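Local coordinates for conserved hypothetical exported protein (Bacteroides fragilis, PDB 4JJA), which is of uncharacterised function but is possibly an exo-beta-N-acetylmuramidase acting on peptidoglycan, at residues 22-27 with 101-106; 159-164 with 325-330; 218-223 with 248-253. All coordinates share one frame; numbering follows the deposited sequence. Where two conformers were deposited one is given.

Contact 1: 22-27 with 101-106; sequences NKRIAI and KFDILI
Arg-24 and Asp-103 form a side-on salt bridge: NH2 of the arginine reaches OD1 of the acid at 2.8 Å while NE reaches OD2 at 3.0 Å. The two side chains run at about a right angle, and the guanidinium and carboxylate planes stand 65° apart, so both nitrogens come in from above the carboxylate instead of lying level with it. A bend in the arginine chain at chi3 (-63°) turns the guanidinium back toward the acid. OD2 is gripped a second time, by the backbone N of Arg-24 on its anti side. A short acid suits this place because it can meet both backbone and side chain of one residue. Arg-24 O in turn receives the N-H groups of both Asp-103 and Ile-104.

From here the chains pair as neighbouring parallel strands of the six-stranded sheet in a Rossmann-like domain. Ala-26 N donates to Ile-104 O at 2.9 Å, and Ile-106 N to Ala-26 O at 2.8 Å. On one face the beta-branched Ile-25 and Ile-104 lie side by side, and Ile-25 CG2 presses on Ile-106 CD1 at 3.5 Å; helices 13-20 and 40-46 pack over this isoleucine layer. The other face carries Ala-26, whose small CB sits over the ring of Phe-102 in a CH-pi contact, 3.8 Å from the centroid. With chi1 at 66°, the ring of Phe-102 is swung under that methyl group. Leu-105 brings CD1 to Ala-26 CB, 3.8 Å away, on the same side of the ring plane as the methyl.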
ATOM      1  N   ASN A  22     -18.019 -14.118 -22.126  1.00 18.70           N
ATOM      2  CA  ASN A  22     -18.293 -15.549 -21.944  1.00 19.12           C
ATOM      3  C   ASN A  22     -17.499 -16.209 -20.864  1.00 18.98           C
ATOM      4  O   ASN A  22     -17.523 -17.434 -20.738  1.00 22.59           O
ATOM      5  CB  ASN A  22     -18.141 -16.325 -23.269  1.00 21.09           C
ATOM      6  CG  ASN A  22     -19.143 -15.891 -24.293  1.00 24.69           C
ATOM      7  OD1 ASN A  22     -20.299 -15.556 -23.970  1.00 28.44           O
ATOM      8  ND2 ASN A  22     -18.705 -15.868 -25.548  1.00 30.06           N
ATOM      9  N   LYS A  23     -16.815 -15.441 -20.041  1.00 16.17           N
ATOM     10  CA  LYS A  23     -16.006 -16.020 -18.981  0.70 17.25           C
ATOM     11  C   LYS A  23     -16.726 -15.890 -17.646  1.00 16.13           C
ATOM     12  O   LYS A  23     -17.521 -14.969 -17.408  1.00 16.63           O
ATOM     13  CB  LYS A  23     -14.642 -15.332 -18.886  0.70 17.67           C
ATOM     14  CG  LYS A  23     -13.700 -15.668 -20.072  0.70 19.07           C
ATOM     15  CD  LYS A  23     -12.289 -15.159 -19.791  0.70 20.87           C
ATOM     16  CE  LYS A  23     -11.292 -15.598 -20.840  0.70 21.89           C
ATOM     17  NZ  LYS A  23     -11.600 -15.035 -22.175  0.70 19.45           N
ATOM     18  N   ARG A  24     -16.443 -16.821 -16.754  1.00 15.13           N
ATOM     19  CA  ARG A  24     -16.869 -16.709 -15.373  1.00 15.12           C
ATOM     20  C   ARG A  24     -15.817 -15.877 -14.647  1.00 14.45           C
ATOM     21  O   ARG A  24     -14.643 -16.167 -14.721  1.00 14.84           O
ATOM     22  CB  ARG A  24     -16.963 -18.083 -14.746  1.00 14.87           C
ATOM     23  CG  ARG A  24     -18.003 -19.022 -15.379  1.00 14.54           C
ATOM     24  CD  ARG A  24     -17.808 -20.441 -14.877  1.00 16.24           C
ATOM     25  NE  ARG A  24     -16.482 -20.989 -15.288  1.00 19.27           N
ATOM     26  CZ  ARG A  24     -15.813 -21.966 -14.657  1.00 19.77           C
ATOM     27  NH1 ARG A  24     -16.311 -22.503 -13.553  1.00 21.83           N
ATOM     28  NH2 ARG A  24     -14.628 -22.386 -15.093  1.00 20.67           N
ATOM     29  N   ILE A  25     -16.256 -14.828 -13.959  1.00 13.14           N
ATOM     30  CA  ILE A  25     -15.351 -13.760 -13.510  1.00 13.28           C
ATOM     31  C   ILE A  25     -15.362 -13.661 -11.981  1.00 12.84           C
ATOM     32  O   ILE A  25     -16.413 -13.633 -11.343  1.00 13.90           O
ATOM     33  CB  ILE A  25     -15.773 -12.398 -14.120  1.00 13.45           C
ATOM     34  CG1 ILE A  25     -15.719 -12.442 -15.652  1.00 13.96           C
ATOM     35  CG2 ILE A  25     -14.904 -11.233 -13.554  1.00 14.77           C
ATOM     36  CD1 ILE A  25     -16.581 -11.415 -16.297  1.00 14.36           C
ATOM     37  N   ALA A  26     -14.187 -13.626 -11.389  1.00 13.21           N
ATOM     38  CA  ALA A  26     -14.017 -13.206  -9.995  1.00 13.81           C
ATOM     39  C   ALA A  26     -13.307 -11.873  -9.983  1.00 13.22           C
ATOM     40  O   ALA A  26     -12.558 -11.580 -10.880  1.00 12.45           O
ATOM     41  CB  ALA A  26     -13.180 -14.212  -9.222  1.00 15.13           C
ATOM     42  N   ILE A  27     -13.544 -11.092  -8.938  1.00 12.32           N
ATOM     43  CA  ILE A  27     -12.921  -9.773  -8.776  1.00 11.97           C
ATOM     44  C   ILE A  27     -12.227  -9.694  -7.414  1.00 13.65           C
ATOM     45  O   ILE A  27     -12.821 -10.101  -6.397  1.00 16.87           O
ATOM     46  CB  ILE A  27     -13.936  -8.674  -8.867  1.00 13.57           C
ATOM     47  CG1 ILE A  27     -14.703  -8.716 -10.184  1.00 13.83           C
ATOM     48  CG2 ILE A  27     -13.280  -7.326  -8.650  1.00 16.01           C
ATOM     49  CD1 ILE A  27     -15.887  -7.836 -10.180  1.00 17.09           C
ATOM     50  N   LYS A 101     -14.621 -22.131  -9.555  1.00 16.12           N
ATOM     51  CA  LYS A 101     -15.834 -21.423  -9.906  1.00 17.83           C
ATOM     52  C   LYS A 101     -15.629 -20.385 -11.011  1.00 16.76           C
ATOM     53  O   LYS A 101     -16.615 -19.924 -11.588  1.00 18.28           O
ATOM     54  CB  LYS A 101     -16.441 -20.753  -8.694  1.00 19.23           C
ATOM     55  CG  LYS A 101     -16.848 -21.745  -7.612  1.00 21.96           C
ATOM     56  CD  LYS A 101     -17.465 -21.053  -6.400  1.00 27.61           C
ATOM     57  CE  LYS A 101     -17.710 -22.062  -5.242  1.00 29.42           C
ATOM     58  NZ  LYS A 101     -18.807 -22.997  -5.553  1.00 29.06           N
ATOM     59  N   PHE A 102     -14.395 -19.981 -11.254  1.00 16.49           N
ATOM     60  CA  PHE A 102     -14.140 -18.893 -12.214  1.00 15.61           C
ATOM     61  C   PHE A 102     -13.045 -19.207 -13.195  1.00 15.43           C
ATOM     62  O   PHE A 102     -12.201 -20.063 -12.958  1.00 17.09           O
ATOM     63  CB  PHE A 102     -13.833 -17.560 -11.495  1.00 16.70           C
ATOM     64  CG  PHE A 102     -12.553 -17.537 -10.689  1.00 17.27           C
ATOM     65  CD1 PHE A 102     -12.563 -17.925  -9.364  1.00 19.18           C
ATOM     66  CD2 PHE A 102     -11.357 -17.110 -11.249  1.00 18.45           C
ATOM     67  CE1 PHE A 102     -11.400 -17.886  -8.583  1.00 19.26           C
ATOM     68  CE2 PHE A 102     -10.190 -17.047 -10.487  1.00 19.18           C
ATOM     69  CZ  PHE A 102     -10.204 -17.446  -9.153  1.00 20.07           C
ATOM     70  N   ASP A 103     -13.051 -18.470 -14.307  1.00 15.64           N
ATOM     71  CA  ASP A 103     -12.059 -18.583 -15.367  1.00 16.64           C
ATOM     72  C   ASP A 103     -10.997 -17.471 -15.286  1.00 16.57           C
ATOM     73  O   ASP A 103      -9.854 -17.669 -15.635  1.00 18.08           O
ATOM     74  CB  ASP A 103     -12.767 -18.446 -16.752  1.00 17.81           C
ATOM     75  CG  ASP A 103     -13.779 -19.536 -17.016  1.00 18.25           C
ATOM     76  OD1 ASP A 103     -13.375 -20.715 -16.930  1.00 21.69           O
ATOM     77  OD2 ASP A 103     -14.993 -19.236 -17.261  1.00 18.73           O
ATOM     78  N   ILE A 104     -11.399 -16.291 -14.836  1.00 14.62           N
ATOM     79  CA  ILE A 104     -10.539 -15.121 -14.857  1.00 14.26           C
ATOM     80  C   ILE A 104     -10.773 -14.336 -13.585  1.00 12.95           C
ATOM     81  O   ILE A 104     -11.886 -14.201 -13.133  1.00 13.97           O
ATOM     82  CB  ILE A 104     -10.755 -14.269 -16.124  1.00 14.72           C
ATOM     83  CG1 ILE A 104      -9.718 -13.144 -16.240  1.00 17.13           C
ATOM     84  CG2 ILE A 104     -12.157 -13.764 -16.197  1.00 16.45           C
ATOM     85  CD1 ILE A 104      -9.530 -12.669 -17.699  1.00 19.18           C
ATOM     86  N   LEU A 105      -9.683 -13.888 -12.960  1.00 12.41           N
ATOM     87  CA  LEU A 105      -9.730 -13.014 -11.803  1.00 11.61           C
ATOM     88  C   LEU A 105      -9.304 -11.616 -12.225  1.00 11.87           C
ATOM     89  O   LEU A 105      -8.224 -11.443 -12.827  1.00 12.70           O
ATOM     90  CB  LEU A 105      -8.762 -13.508 -10.762  1.00 12.96           C
ATOM     91  CG  LEU A 105      -8.604 -12.617  -9.535  1.00 15.26           C
ATOM     92  CD1 LEU A 105      -9.865 -12.527  -8.727  1.00 16.68           C
ATOM     93  CD2 LEU A 105      -7.447 -13.185  -8.663  1.00 18.84           C
ATOM     94  N   ILE A 106     -10.137 -10.621 -11.897  1.00 10.96           N
ATOM     95  CA  ILE A 106      -9.807  -9.197 -12.153  1.00 10.73           C
ATOM     96  C   ILE A 106      -9.292  -8.580 -10.868  1.00 11.99           C
ATOM     97  O   ILE A 106      -9.961  -8.648  -9.867  1.00 13.52           O
ATOM     98  CB  ILE A 106     -11.028  -8.413 -12.620  1.00 11.44           C
ATOM     99  CG1 ILE A 106     -11.641  -9.047 -13.847  1.00 13.61           C
ATOM    100  CG2 ILE A 106     -10.623  -7.000 -12.968  1.00 14.14           C
ATOM    101  CD1 ILE A 106     -12.915  -8.404 -14.308  1.00 15.43           C
TER
HETATM  102  O   HOH W   1     -16.459 -19.598 -19.211  1.00 28.21           O

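Contact 2: 159-164 with 325-330; sequences YKSGVG and FELLVG
Tyr-159 lays its ring against the last turn of helix 325-329, with Glu-326 CB over the centre of one face in a CH-pi contact, 3.9 Å from the centroid. The two side chains run alongside each other in the same direction; the acid bends at chi2 (67°) and carries its carboxylate on to Arg-335. At the tyrosine's edge, near the ring plane, Gly-330 O stands 3.6 Å from Tyr-159 CD2. Gly-330 follows the helix with a positive phi of 95°, a conformation glycine adopts readily. Leu-327 crosses the tyrosine at about a right angle, its CD2 lying 3.8 Å from Tyr-159 CB.

Ser-161 begins a type I beta turn that ends at Gly-164, and its OG accepts from Val-163 N at 2.9 Å, an ST turn inside the larger one. Its chi1 of 77° tucks the hydroxyl back over the turn, where it also donates to water 2. That water in turn donates to Tyr-159 O and Leu-327 O, so the hydrogen-bonded link between a loop of the N-terminal family region and a helix of the C-terminal one passes through water, while the side chains pack directly. Val-163 adds an apolar touch: CG2 approaches Leu-327 CB at 4.0 Å and Leu-328 CD2 at 3.9 Å, and Phe-116 adjoins both Val-163 and Leu-328.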
ATOM      1  N   TYR A 159      13.595 -10.796   7.454  1.00  9.08           N
ATOM      2  CA  TYR A 159      12.545  -9.973   8.012  1.00  8.89           C
ATOM      3  C   TYR A 159      11.274 -10.052   7.215  1.00  9.52           C
ATOM      4  O   TYR A 159      10.378  -9.220   7.426  1.00 10.28           O
ATOM      5  CB  TYR A 159      13.003  -8.533   8.182  1.00  9.12           C
ATOM      6  CG  TYR A 159      14.194  -8.331   9.063  1.00  9.38           C
ATOM      7  CD1 TYR A 159      14.261  -8.899  10.306  1.00 10.47           C
ATOM      8  CD2 TYR A 159      15.231  -7.507   8.695  1.00 12.32           C
ATOM      9  CE1 TYR A 159      15.375  -8.730  11.123  1.00 10.64           C
ATOM     10  CE2 TYR A 159      16.325  -7.324   9.513  1.00 12.24           C
ATOM     11  CZ  TYR A 159      16.387  -7.907  10.734  1.00 11.90           C
ATOM     12  OH  TYR A 159      17.534  -7.713  11.503  1.00 16.23           O
ATOM     13  N   LYS A 160      11.129 -11.008   6.309  1.00 10.15           N
ATOM     14  CA  LYS A 160       9.864 -11.170   5.601  0.60 10.77           C
ATOM     15  C   LYS A 160       8.735 -11.378   6.618  1.00 11.09           C
ATOM     16  O   LYS A 160       8.886 -12.149   7.584  1.00 12.66           O
ATOM     17  CB  LYS A 160       9.912 -12.364   4.656  0.60 11.67           C
ATOM     18  CG  LYS A 160       8.610 -12.611   3.918  0.60 12.34           C
ATOM     19  CD  LYS A 160       8.739 -13.839   3.079  0.60 14.39           C
ATOM     20  CE  LYS A 160       7.572 -14.039   2.125  0.60 16.53           C
ATOM     21  NZ  LYS A 160       6.314 -14.212   2.853  0.60 21.62           N
ATOM     22  N   SER A 161       7.579 -10.755   6.412  1.00 11.80           N
ATOM     23  CA  SER A 161       6.523 -10.841   7.408  1.00 13.05           C
ATOM     24  C   SER A 161       5.172 -10.486   6.807  1.00 14.24           C
ATOM     25  O   SER A 161       5.093 -10.129   5.630  1.00 13.45           O
ATOM     26  CB  SER A 161       6.808  -9.919   8.576  1.00 14.17           C
ATOM     27  OG  SER A 161       6.507  -8.590   8.235  1.00 13.03           O
ATOM     28  N   GLY A 162       4.183 -10.370   7.691  1.00 15.81           N
ATOM     29  CA  GLY A 162       2.902  -9.829   7.336  1.00 16.18           C
ATOM     30  C   GLY A 162       2.885  -8.408   6.853  1.00 14.40           C
ATOM     31  O   GLY A 162       1.897  -7.979   6.251  1.00 15.91           O
ATOM     32  N   VAL A 163       3.936  -7.659   7.168  1.00 12.40           N
ATOM     33  CA  VAL A 163       4.036  -6.273   6.726  1.00 11.15           C
ATOM     34  C   VAL A 163       5.198  -6.083   5.708  1.00  9.01           C
ATOM     35  O   VAL A 163       5.636  -4.975   5.469  1.00  9.52           O
ATOM     36  CB  VAL A 163       4.195  -5.289   7.932  1.00 13.49           C
ATOM     37  CG1 VAL A 163       2.997  -5.319   8.903  1.00 15.06           C
ATOM     38  CG2 VAL A 163       5.516  -5.518   8.686  1.00 13.56           C
ATOM     39  N   GLY A 164       5.622  -7.141   5.036  1.00  9.26           N
ATOM     40  CA  GLY A 164       6.697  -7.070   4.051  1.00  9.98           C
ATOM     41  C   GLY A 164       6.897  -8.387   3.328  1.00  8.95           C
ATOM     42  O   GLY A 164       7.499  -9.329   3.873  1.00 11.06           O
ATOM     43  N   PHE A 325      10.201  -3.241  14.757  1.00  7.67           N
ATOM     44  CA  PHE A 325      10.652  -2.130  13.955  1.00  7.76           C
ATOM     45  C   PHE A 325      11.361  -2.639  12.677  1.00  7.46           C
ATOM     46  O   PHE A 325      11.139  -2.099  11.604  1.00  8.24           O
ATOM     47  CB  PHE A 325      11.562  -1.257  14.813  1.00  8.80           C
ATOM     48  CG  PHE A 325      12.148  -0.070  14.117  1.00  7.64           C
ATOM     49  CD1 PHE A 325      11.367   1.028  13.842  1.00  8.99           C
ATOM     50  CD2 PHE A 325      13.445  -0.079  13.709  1.00  9.49           C
ATOM     51  CE1 PHE A 325      11.896   2.115  13.188  1.00 10.64           C
ATOM     52  CE2 PHE A 325      14.006   0.984  13.071  1.00 10.02           C
ATOM     53  CZ  PHE A 325      13.241   2.106  12.783  1.00 10.71           C
ATOM     54  N   GLU A 326      12.186  -3.667  12.818  1.00  7.58           N
ATOM     55  CA  GLU A 326      12.941  -4.195  11.701  1.00  8.40           C
ATOM     56  C   GLU A 326      12.057  -4.774  10.606  1.00  8.39           C
ATOM     57  O   GLU A 326      12.440  -4.803   9.431  1.00  8.83           O
ATOM     58  CB  GLU A 326      13.973  -5.203  12.164  1.00  9.53           C
ATOM     59  CG  GLU A 326      15.257  -4.588  12.703  1.00 10.15           C
ATOM     60  CD  GLU A 326      15.143  -3.813  13.971  1.00  9.62           C
ATOM     61  OE1 GLU A 326      14.157  -4.000  14.736  1.00 10.54           O
ATOM     62  OE2 GLU A 326      16.061  -3.032  14.254  1.00 10.87           O
ATOM     63  N   LEU A 327      10.884  -5.299  10.994  1.00  7.72           N
ATOM     64  CA  LEU A 327       9.967  -5.803  10.004  1.00  7.59           C
ATOM     65  C   LEU A 327       9.398  -4.709   9.095  1.00  7.22           C
ATOM     66  O   LEU A 327       9.082  -4.959   7.936  1.00  8.00           O
ATOM     67  CB  LEU A 327       8.849  -6.630  10.641  1.00  8.26           C
ATOM     68  CG  LEU A 327       9.331  -7.780  11.561  1.00  8.82           C
ATOM     69  CD1 LEU A 327       8.137  -8.583  12.110  1.00 10.68           C
ATOM     70  CD2 LEU A 327      10.312  -8.722  10.869  1.00 10.89           C
ATOM     71  N   LEU A 328       9.289  -3.500   9.641  1.00  8.26           N
ATOM     72  CA  LEU A 328       8.846  -2.321   8.893  1.00  7.60           C
ATOM     73  C   LEU A 328       9.972  -1.719   8.057  1.00  7.70           C
ATOM     74  O   LEU A 328       9.804  -1.494   6.875  1.00  8.82           O
ATOM     75  CB  LEU A 328       8.228  -1.277   9.824  1.00  8.64           C
ATOM     76  CG  LEU A 328       6.915  -1.688  10.502  1.00  9.90           C
ATOM     77  CD1 LEU A 328       6.580  -0.716  11.655  1.00 14.65           C
ATOM     78  CD2 LEU A 328       5.758  -1.731   9.527  1.00 12.03           C
ATOM     79  N   VAL A 329      11.133  -1.494   8.687  1.00  8.72           N
ATOM     80  CA  VAL A 329      12.218  -0.811   7.967  0.50  9.33           C
ATOM     81  C   VAL A 329      12.984  -1.724   7.045  1.00  9.13           C
ATOM     82  O   VAL A 329      13.448  -1.293   5.987  1.00 10.90           O
ATOM     83  CB  VAL A 329      13.213  -0.091   8.884  0.50 10.14           C
ATOM     84  CG1 VAL A 329      12.533   1.108   9.425  0.50 11.78           C
ATOM     85  CG2 VAL A 329      13.723  -0.947  10.017  0.50 11.71           C
ATOM     86  N   GLY A 330      13.107  -3.001   7.426  1.00  9.43           N
ATOM     87  CA  GLY A 330      13.660  -4.033   6.551  1.00  9.41           C
ATOM     88  C   GLY A 330      15.125  -4.362   6.673  1.00  8.96           C
ATOM     89  O   GLY A 330      15.623  -5.181   5.946  1.00  9.90           O
TER
HETATM   90  O   HOH W   2       8.446  -7.422   6.868  1.00  8.99           O
HETATM   91  O   HOH W   3       8.178  -3.969   5.330  1.00  9.42           O

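Contact 3: 218-223 with 248-253; sequences SPNLPN and TLPFQV
Two beta turns meet here, a type I turn at 218-221 that leads into the N-cap of helix 224-233 and a type II turn at 249-252 that leads into strand 253-256. Pro-250 and Phe-251 form the corners of the second turn; a proline's fixed phi suits the first corner, while Phe-251 takes a positive phi (65°) at the next.

The proline ring faces the first turn. Pro-250 CB lies 3.6 Å from Asn-220 OD1, the two side chains crossing at about a right angle, and Pro-250 CG meets Pro-222 CD at 3.7 Å, so the two pyrrolidine rings pack obliquely. Phe-251 offers its edge: Asn-220 O lies near the ring plane, 3.2 Å from CD2, a favourable place for a carbonyl oxygen beside the positive rim of an aromatic ring. Leu-221 approaches the same ring obliquely, with CD2 3.8 Å from Phe-251 CD2.

Asn-223 and Gln-252 come from opposite directions with their amide planes 75° apart. Asn-223 ND2 donates to Gln-252 OE1 at 3.1 Å; the acceptor lies in the asparagine's amide plane, but the donor stands above the glutamine's carbonyl plane. Gln-252 NE2 donates to its own turn at Pro-250 O, a bond that holds the amide's rotation. Asparagine suits the N-cap because its OD1 accepts from Ala-226 N while ND2 remains available to the glutamine.

Helix 224-233 borders the contact: Tyr-230 touches Leu-221 and meets Phe-251 edge-to-face, Ala-226 and Ile-233 also pack on Phe-251, and strand 284-288 lies against Leu-249.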
ATOM      1  N   SER A 218      -7.779   3.685   2.979  1.00 10.80           N
ATOM      2  CA  SER A 218      -7.949   3.179   4.335  1.00 10.87           C
ATOM      3  C   SER A 218      -8.505   4.332   5.150  1.00  9.36           C
ATOM      4  O   SER A 218      -8.249   5.483   4.825  1.00  9.93           O
ATOM      5  CB  SER A 218      -6.608   2.821   4.996  1.00 13.59           C
ATOM      6  OG  SER A 218      -5.917   1.852   4.312  1.00 19.27           O
ATOM      7  N   PRO A 219      -9.224   4.062   6.254  1.00 10.14           N
ATOM      8  CA  PRO A 219      -9.889   5.190   6.948  1.00 10.12           C
ATOM      9  C   PRO A 219      -8.908   6.277   7.441  1.00 10.12           C
ATOM     10  O   PRO A 219      -9.220   7.465   7.441  1.00 10.17           O
ATOM     11  CB  PRO A 219     -10.599   4.499   8.093  1.00 11.12           C
ATOM     12  CG  PRO A 219     -10.986   3.146   7.493  1.00 13.25           C
ATOM     13  CD  PRO A 219      -9.786   2.764   6.669  1.00 11.53           C
ATOM     14  N   ASN A 220      -7.742   5.841   7.923  1.00  9.35           N
ATOM     15  CA  ASN A 220      -6.746   6.756   8.499  1.00  9.59           C
ATOM     16  C   ASN A 220      -5.733   7.281   7.482  1.00  9.17           C
ATOM     17  O   ASN A 220      -4.752   7.882   7.864  1.00 10.26           O
ATOM     18  CB  ASN A 220      -6.084   6.157   9.767  1.00 11.20           C
ATOM     19  CG  ASN A 220      -7.059   6.128  10.903  1.00 11.63           C
ATOM     20  OD1 ASN A 220      -7.417   7.162  11.426  1.00 13.38           O
ATOM     21  ND2 ASN A 220      -7.571   4.953  11.225  1.00 13.69           N
ATOM     22  N   LEU A 221      -6.030   7.113   6.198  1.00  9.81           N
ATOM     23  CA  LEU A 221      -5.327   7.813   5.111  1.00  9.97           C
ATOM     24  C   LEU A 221      -6.338   8.690   4.396  1.00 11.23           C
ATOM     25  O   LEU A 221      -6.742   8.431   3.251  1.00 11.86           O
ATOM     26  CB  LEU A 221      -4.647   6.810   4.152  1.00  9.94           C
ATOM     27  CG  LEU A 221      -3.490   6.026   4.755  1.00 10.97           C
ATOM     28  CD1 LEU A 221      -3.012   4.966   3.763  1.00 11.05           C
ATOM     29  CD2 LEU A 221      -2.344   6.972   5.137  1.00 11.74           C
ATOM     30  N   PRO A 222      -6.799   9.749   5.087  1.00 11.54           N
ATOM     31  CA  PRO A 222      -7.995  10.420   4.607  1.00 12.91           C
ATOM     32  C   PRO A 222      -7.717  11.388   3.501  1.00 12.69           C
ATOM     33  O   PRO A 222      -8.700  11.810   2.856  1.00 16.85           O
ATOM     34  CB  PRO A 222      -8.489  11.170   5.836  1.00 13.24           C
ATOM     35  CG  PRO A 222      -7.243  11.431   6.599  1.00 12.82           C
ATOM     36  CD  PRO A 222      -6.457  10.161   6.459  1.00 11.90           C
ATOM     37  N   ASN A 223      -6.478  11.828   3.342  1.00 12.40           N
ATOM     38  CA  ASN A 223      -6.111  12.866   2.398  1.00 12.07           C
ATOM     39  C   ASN A 223      -4.727  12.592   1.776  1.00 11.11           C
ATOM     40  O   ASN A 223      -4.030  11.642   2.161  1.00 10.88           O
ATOM     41  CB  ASN A 223      -6.212  14.270   3.026  1.00 13.52           C
ATOM     42  CG  ASN A 223      -5.242  14.468   4.174  1.00 12.81           C
ATOM     43  OD1 ASN A 223      -4.312  13.716   4.319  1.00 15.53           O
ATOM     44  ND2 ASN A 223      -5.475  15.453   4.986  1.00 14.72           N
ATOM     45  N   THR A 248      -8.094  14.279  14.104  1.00  8.98           N
ATOM     46  CA  THR A 248      -8.399  14.771  12.778  1.00  9.91           C
ATOM     47  C   THR A 248      -7.234  14.722  11.799  1.00  9.28           C
ATOM     48  O   THR A 248      -7.418  15.040  10.625  1.00 10.39           O
ATOM     49  CB  THR A 248      -8.956  16.173  12.814  1.00 10.97           C
ATOM     50  OG1 THR A 248      -7.952  17.076  13.285  1.00 12.29           O
ATOM     51  CG2 THR A 248     -10.258  16.276  13.658  1.00 12.62           C
ATOM     52  N   LEU A 249      -6.036  14.373  12.247  1.00  8.65           N
ATOM     53  CA  LEU A 249      -4.823  14.469  11.459  1.00  9.00           C
ATOM     54  C   LEU A 249      -3.988  13.178  11.460  1.00  8.54           C
ATOM     55  O   LEU A 249      -2.777  13.202  11.668  1.00  8.77           O
ATOM     56  CB  LEU A 249      -3.986  15.673  11.943  1.00  8.92           C
ATOM     57  CG  LEU A 249      -4.583  17.045  11.775  1.00 10.90           C
ATOM     58  CD1 LEU A 249      -3.694  18.099  12.460  1.00 12.59           C
ATOM     59  CD2 LEU A 249      -4.837  17.385  10.322  1.00 13.63           C
ATOM     60  N   PRO A 250      -4.629  12.033  11.190  1.00  8.67           N
ATOM     61  CA  PRO A 250      -3.838  10.793  11.183  1.00  9.32           C
ATOM     62  C   PRO A 250      -2.766  10.818  10.122  1.00  8.66           C
ATOM     63  O   PRO A 250      -2.961  11.275   9.014  1.00  9.18           O
ATOM     64  CB  PRO A 250      -4.869   9.710  10.912  1.00  9.43           C
ATOM     65  CG  PRO A 250      -5.927  10.404  10.149  1.00 10.44           C
ATOM     66  CD  PRO A 250      -6.010  11.812  10.750  1.00  9.66           C
ATOM     67  N   PHE A 251      -1.596  10.311  10.504  1.00  8.73           N
ATOM     68  CA  PHE A 251      -0.405  10.277   9.658  1.00  9.01           C
ATOM     69  C   PHE A 251       0.145  11.641   9.317  1.00  9.85           C
ATOM     70  O   PHE A 251       1.060  11.742   8.503  1.00 11.77           O
ATOM     71  CB  PHE A 251      -0.542   9.393   8.413  1.00 10.58           C
ATOM     72  CG  PHE A 251      -0.617   7.927   8.742  1.00  9.81           C
ATOM     73  CD1 PHE A 251       0.522   7.198   8.983  1.00  9.48           C
ATOM     74  CD2 PHE A 251      -1.820   7.304   8.868  1.00 10.53           C
ATOM     75  CE1 PHE A 251       0.436   5.875   9.320  1.00  9.93           C
ATOM     76  CE2 PHE A 251      -1.884   5.988   9.191  1.00 12.26           C
ATOM     77  CZ  PHE A 251      -0.779   5.275   9.448  1.00 10.74           C
ATOM     78  N   GLN A 252      -0.306  12.685  10.023  1.00  8.55           N
ATOM     79  CA  GLN A 252       0.114  14.049   9.736  1.00  8.86           C
ATOM     80  C   GLN A 252       0.662  14.770  10.952  1.00  8.71           C
ATOM     81  O   GLN A 252       0.923  15.961  10.915  1.00  9.94           O
ATOM     82  CB  GLN A 252      -1.042  14.844   9.134  1.00  9.14           C
ATOM     83  CG  GLN A 252      -1.556  14.299   7.804  1.00 10.01           C
ATOM     84  CD  GLN A 252      -2.981  14.691   7.552  1.00  9.26           C
ATOM     85  OE1 GLN A 252      -3.216  15.791   7.037  1.00 11.34           O
ATOM     86  NE2 GLN A 252      -3.935  13.870   7.973  1.00 10.35           N
ATOM     87  N   VAL A 253       0.793  14.027  12.061  1.00  9.12           N
ATOM     88  CA  VAL A 253       1.326  14.496  13.341  1.00  9.14           C
ATOM     89  C   VAL A 253       2.133  13.374  13.974  1.00  8.10           C
ATOM     90  O   VAL A 253       1.970  12.199  13.583  1.00 10.03           O
ATOM     91  CB  VAL A 253       0.187  14.959  14.295  1.00  9.68           C
ATOM     92  CG1 VAL A 253      -0.737  16.013  13.685  1.00 11.39           C
ATOM     93  CG2 VAL A 253      -0.607  13.733  14.772  1.00 11.48           C
TER

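In the fold
From the N terminus, contact 1 closes first: the chain leaves strand 24-28, builds strands 50-56 and 83-85, and returns at 104-107 to pair with its starting strand inside the parallel sheet. After strand 136-140 the chain reaches 159-164, which opens contact 2. Before that long loop closes at helix 325-329, contact 3 opens at 218-223 and closes at 248-253 around helix 224-233, and is therefore nested within contact 2. Contact 1 precedes both in series, with nearest atoms about 17 Å from contact 3 and about 18 Å from contact 2. Whereas contact 1 lies within the N-terminal family region, contacts 2 and 3 each join that region to the C-terminal one.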